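PDB 5O15: AmbC, which catalyses, as a bifunctional dehydratase-cyclase domain, both dehydration and ring-forming cyclisation of a polyketide intermediate in ambruticin biosynthesis. Local coordinates for residues A[143-148]-A[274-278]; A[176-180]-A[215-220]. All coordinates share one frame; numbering follows the deposited sequence.

Interaction 1. Residues A[143-148]-A[274-278]; sequences ATTAWA and IELAD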
loop_
_atom_site.group_PDB
_atom_site.type_symbol
_atom_site.label_atom_id
_atom_site.label_comp_id
_atom_site.label_asym_id
_atom_site.label_seq_id
_atom_site.Cartn_x
_atom_site.Cartn_y
_atom_site.Cartn_z
ATOM N N ALA A 143 -10.494 -13.282 -8.724
ATOM C CA ALA A 143 -11.269 -12.355 -9.555
ATOM C C ALA A 143 -10.696 -12.300 -10.965
ATOM O O ALA A 143 -9.486 -12.161 -11.126
ATOM C CB ALA A 143 -11.251 -10.945 -8.969
ATOM N N THR A 144 -11.559 -12.423 -11.962
ATOM C CA THR A 144 -11.085 -12.415 -13.326
ATOM C C THR A 144 -10.370 -11.100 -13.645
ATOM O O THR A 144 -10.717 -10.041 -13.123
ATOM C CB THR A 144 -12.267 -12.610 -14.296
ATOM O OG1 THR A 144 -11.788 -12.555 -15.644
ATOM C CG2 THR A 144 -13.334 -11.526 -14.155
ATOM N N THR A 145 -9.440 -11.159 -14.602
ATOM C CA THR A 145 -8.795 -9.990 -15.179
ATOM C C THR A 145 -9.187 -9.803 -16.636
ATOM O O THR A 145 -8.473 -9.157 -17.390
ATOM C CB THR A 145 -7.277 -10.068 -15.004
ATOM O OG1 THR A 145 -6.815 -11.342 -15.486
ATOM C CG2 THR A 145 -6.901 -9.889 -13.507
ATOM N N ALA A 146 -10.353 -10.312 -17.024
ATOM C CA ALA A 146 -10.828 -10.097 -18.386
ATOM C C ALA A 146 -10.985 -8.612 -18.713
ATOM O O ALA A 146 -10.857 -8.210 -19.876
ATOM C CB ALA A 146 -12.143 -10.838 -18.606
ATOM N N TRP A 147 -11.220 -7.785 -17.695
ATOM C CA TRP A 147 -11.334 -6.345 -17.892
ATOM C C TRP A 147 -10.038 -5.717 -18.389
ATOM O O TRP A 147 -10.082 -4.617 -18.938
ATOM C CB TRP A 147 -11.763 -5.643 -16.582
ATOM C CG TRP A 147 -10.906 -5.986 -15.382
ATOM C CD1 TRP A 147 -11.142 -6.965 -14.453
ATOM C CD2 TRP A 147 -9.657 -5.387 -15.025
ATOM N NE1 TRP A 147 -10.109 -7.010 -13.558
ATOM C CE2 TRP A 147 -9.186 -6.054 -13.893
ATOM C CE3 TRP A 147 -8.889 -4.345 -15.553
ATOM C CZ2 TRP A 147 -7.980 -5.727 -13.280
ATOM C CZ3 TRP A 147 -7.700 -4.019 -14.933
ATOM C CH2 TRP A 147 -7.250 -4.711 -13.831
ATOM N N ALA A 148 -8.893 -6.373 -18.202
ATOM C CA ALA A 148 -7.598 -5.866 -18.642
ATOM C C ALA A 148 -7.271 -6.296 -20.065
ATOM O O ALA A 148 -6.319 -5.782 -20.644
ATOM C CB ALA A 148 -6.510 -6.372 -17.678
ATOM N N ILE A 274 -9.397 -3.275 -5.068
ATOM C CA ILE A 274 -8.330 -3.056 -6.041
ATOM C C ILE A 274 -7.978 -4.376 -6.674
ATOM O O ILE A 274 -7.685 -5.346 -5.954
ATOM C CB ILE A 274 -7.070 -2.445 -5.402
ATOM C CG1 ILE A 274 -7.386 -1.116 -4.736
ATOM C CG2 ILE A 274 -5.942 -2.311 -6.427
ATOM C CD1 ILE A 274 -6.262 -0.564 -3.880
ATOM N N GLU A 275 -7.939 -4.423 -7.993
ATOM C CA GLU A 275 -7.483 -5.588 -8.722
ATOM C C GLU A 275 -6.389 -5.151 -9.677
ATOM O O GLU A 275 -6.545 -4.138 -10.366
ATOM C CB GLU A 275 -8.618 -6.242 -9.491
ATOM C CG GLU A 275 -9.764 -6.751 -8.638
ATOM C CD GLU A 275 -10.966 -6.886 -9.529
ATOM O OE1 GLU A 275 -10.923 -7.727 -10.452
ATOM O OE2 GLU A 275 -11.906 -6.062 -9.397
ATOM N N LEU A 276 -5.312 -5.921 -9.750
ATOM C CA LEU A 276 -4.145 -5.588 -10.562
ATOM C C LEU A 276 -3.826 -6.726 -11.513
ATOM O O LEU A 276 -3.820 -7.895 -11.116
ATOM C CB LEU A 276 -2.944 -5.313 -9.654
ATOM C CG LEU A 276 -3.171 -4.225 -8.605
ATOM C CD1 LEU A 276 -2.000 -4.103 -7.659
ATOM C CD2 LEU A 276 -3.442 -2.869 -9.250
ATOM N N ALA A 277 -3.535 -6.365 -12.760
ATOM C CA ALA A 277 -3.200 -7.288 -13.821
ATOM C C ALA A 277 -1.870 -6.918 -14.460
ATOM O O ALA A 277 -1.539 -5.739 -14.614
ATOM C CB ALA A 277 -4.300 -7.284 -14.887
ATOM N N ASP A 278 -1.133 -7.939 -14.874
ATOM C CA ASP A 278 0.130 -7.751 -15.569
ATOM C C ASP A 278 -0.076 -7.407 -17.034
ATOM O O ASP A 278 -1.197 -7.359 -17.541
ATOM C CB ASP A 278 1.068 -8.946 -15.375
ATOM C CG ASP A 278 0.653 -10.209 -16.129
ATOM O OD1 ASP A 278 -0.097 -10.143 -17.122
ATOM O OD2 ASP A 278 1.145 -11.287 -15.682
HETATM O O HOH W 1 -12.872 -8.731 -11.858
HETATM O O HOH W 2 -8.745 -9.119 -10.965
#

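Interaction 2. Residues A[176-180]-A[215-220]; sequences AFRGV and DAALQA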
loop_
_atom_site.group_PDB
_atom_site.type_symbol
_atom_site.label_atom_id
_atom_site.label_comp_id
_atom_site.label_asym_id
_atom_site.label_seq_id
_atom_site.Cartn_x
_atom_site.Cartn_y
_atom_site.Cartn_z
ATOM N N ALA A 176 8.572 9.555 -7.175
ATOM C CA ALA A 176 8.255 8.133 -7.024
ATOM C C ALA A 176 6.764 7.904 -6.817
ATOM O O ALA A 176 6.277 6.791 -7.049
ATOM C CB ALA A 176 9.030 7.515 -5.860
ATOM N N PHE A 177 6.031 8.929 -6.386
ATOM C CA PHE A 177 4.607 8.838 -6.074
ATOM C C PHE A 177 3.760 9.557 -7.110
ATOM O O PHE A 177 2.669 10.038 -6.800
ATOM C CB PHE A 177 4.327 9.243 -4.626
ATOM C CG PHE A 177 4.915 8.256 -3.697
ATOM C CD1 PHE A 177 4.217 7.118 -3.333
ATOM C CD2 PHE A 177 6.221 8.379 -3.255
ATOM C CE1 PHE A 177 4.802 6.150 -2.523
ATOM C CE2 PHE A 177 6.813 7.419 -2.483
ATOM C CZ PHE A 177 6.089 6.321 -2.099
ATOM N N ARG A 178 4.231 9.542 -8.356
ATOM C CA ARG A 178 3.441 9.937 -9.524
ATOM C C ARG A 178 3.456 8.741 -10.465
ATOM O O ARG A 178 4.208 8.723 -11.441
ATOM C CB ARG A 178 3.991 11.210 -10.187
ATOM C CG ARG A 178 3.569 12.472 -9.461
ATOM C CD ARG A 178 3.932 13.775 -10.224
ATOM N NE ARG A 178 5.290 14.144 -9.911
ATOM C CZ ARG A 178 5.666 14.758 -8.792
ATOM N NH1 ARG A 178 4.769 15.048 -7.864
ATOM N NH2 ARG A 178 6.948 15.063 -8.586
ATOM N N GLY A 179 2.661 7.715 -10.135
ATOM C CA GLY A 179 2.756 6.448 -10.815
ATOM C C GLY A 179 1.578 6.098 -11.681
ATOM O O GLY A 179 1.441 4.923 -12.050
ATOM N N VAL A 180 0.719 7.045 -12.009
ATOM C CA VAL A 180 -0.458 6.794 -12.830
ATOM C C VAL A 180 -0.223 7.414 -14.199
ATOM O O VAL A 180 -0.119 8.642 -14.331
ATOM C CB VAL A 180 -1.728 7.381 -12.211
ATOM C CG1 VAL A 180 -2.950 6.962 -13.030
ATOM C CG2 VAL A 180 -1.903 6.912 -10.791
ATOM N N ASP A 215 0.633 2.051 -4.225
ATOM C CA ASP A 215 0.163 3.400 -3.935
ATOM C C ASP A 215 -0.377 4.106 -5.179
ATOM O O ASP A 215 -1.289 4.935 -5.077
ATOM C CB ASP A 215 1.260 4.236 -3.299
ATOM C CG ASP A 215 0.728 5.525 -2.750
ATOM O OD1 ASP A 215 0.115 5.496 -1.664
ATOM O OD2 ASP A 215 0.905 6.582 -3.392
ATOM N N ALA A 216 0.130 3.753 -6.358
ATOM C CA ALA A 216 -0.383 4.357 -7.587
ATOM C C ALA A 216 -1.846 4.023 -7.819
ATOM O O ALA A 216 -2.577 4.827 -8.404
ATOM C CB ALA A 216 0.511 3.961 -8.764
ATOM N N ALA A 217 -2.307 2.841 -7.383
ATOM C CA ALA A 217 -3.731 2.570 -7.473
ATOM C C ALA A 217 -4.533 3.541 -6.616
ATOM O O ALA A 217 -5.617 3.999 -7.016
ATOM C CB ALA A 217 -4.025 1.133 -7.090
ATOM N N LEU A 218 -4.009 3.863 -5.425
ATOM C CA LEU A 218 -4.635 4.869 -4.571
ATOM C C LEU A 218 -4.591 6.252 -5.213
ATOM O O LEU A 218 -5.566 7.006 -5.127
ATOM C CB LEU A 218 -3.950 4.908 -3.203
ATOM C CG LEU A 218 -3.851 3.580 -2.452
ATOM C CD1 LEU A 218 -3.205 3.834 -1.105
ATOM C CD2 LEU A 218 -5.211 2.939 -2.346
ATOM N N GLN A 219 -3.468 6.607 -5.848
ATOM C CA GLN A 219 -3.379 7.886 -6.554
ATOM C C GLN A 219 -4.467 7.986 -7.617
ATOM O O GLN A 219 -5.065 9.048 -7.802
ATOM C CB GLN A 219 -2.008 8.028 -7.210
ATOM C CG GLN A 219 -0.828 8.133 -6.257
ATOM C CD GLN A 219 0.460 7.753 -6.937
ATOM O OE1 GLN A 219 0.633 8.022 -8.131
ATOM N NE2 GLN A 219 1.365 7.093 -6.201
ATOM N N ALA A 220 -4.698 6.897 -8.362
ATOM C CA ALA A 220 -5.705 6.939 -9.417
ATOM C C ALA A 220 -7.078 7.194 -8.826
ATOM O O ALA A 220 -7.856 8.002 -9.355
ATOM C CB ALA A 220 -5.682 5.623 -10.194
HETATM O O HOH W 3 3.640 5.818 -7.529
#

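Interaction 1. Residues A[143-148]-A[274-278]
Glu-275 OE1 gathers two waters and the indole N-H of Trp-147 where the loop 143-148 lies against the end of strand 269-277, in the second half of the double hotdog fold. Water 1 donates to it at 2.6 Å and donates its other proton to Thr-144 O; water 2 bridges the same two oxygens but may be shared with other acceptors, and may not donate to both at once. Trp-147 NE1 is 3.3 Å from Glu-275 OE1, in a bent bond (136°) that meets the oxygen from above the carboxylate plane, with ring and carboxylate turned 82° apart. A salt bridge from Glu-275 OE2 to Arg-258 on the adjacent strand holds the other oxygen. The indole CG is wedged between its own backbone N and carbonyl carbon (chi1 52°), which brings the CZ2-CH2 rim of the six-membered ring against the strand, CZ2 lying 3.9 Å from Glu-275 CB. An alanine in place of Trp-147 would probably leave Glu-275 OE1 with water alone on this side and open a gap beside Glu-275 CB and Ala-277 CB. Beyond the ring, the methyl of Ala-277 touches two loop residues: its CB is 3.9 Å from Thr-145 CG2 and 3.7 Å from Ala-148 CB.

Interaction 2. Residues A[176-180]-A[215-220]
The irregular loop 176-180 passes close by one side of helix 211-225, nearest at Gly-179 and Ala-216, whose CA atoms are 5.0 Å apart. A side chain on Gly-179 would run into the methyl of Ala-216, so the lack of one permits this approach. Gln-219 reaches from the helix to the loop and has both ends of its amide fixed. Its OE1 takes the N-H of Gly-179 at 2.9 Å, almost straight (176°), in the carbonyl plane and on a lone pair. Its NE2 gives one proton to Asp-215 OD2, one turn back, at 2.9 Å and on the anti side of the carboxylate, and the other to water 3, which in turn donates to Ala-176 O. The same Asp-215 OD2 lies at the edge of the Phe-177 ring, 3.4 Å from CD1, with the carboxylate nearly perpendicular to the ring. Further along, Val-180 sets CG2 beside its backbone N, where it packs 3.8 Å from Gln-219 CB and 4.0 Å from Ala-220 CB. Phe-177 also meets the ring of His-51. Asp-215 and Gln-219 match the DxxxQ/H motif of polyketide synthase dehydratases, whose aspartate pairs with a histidine across the double hotdog active site, consistent with His-51 here.

Both interactions belong to the second hotdog half, and their centres are about 17 Å apart. They meet through Ile-274, at the inner end of the strand segment of interaction 1: its CD1 packs 4.0 Å from Leu-218 CD2, and its CG2 lies 4.0 Å from Ala-217 CB. Both partners lie on helix 211-225, the same helix as Asp-215 and Gln-219, and also pack on other strands (Ala-217 on Leu-194, Leu-218 on Pro-239 and Trp-242). One helix thus joins the strand to the probable active site. Interaction 2 probably forms part of that site's wall, while interaction 1 attaches a loop at the strand's far end, where a glycerol, probably from the crystallisation liquor, is hydrogen-bonded to the hydroxyls of Thr-144 and Thr-145.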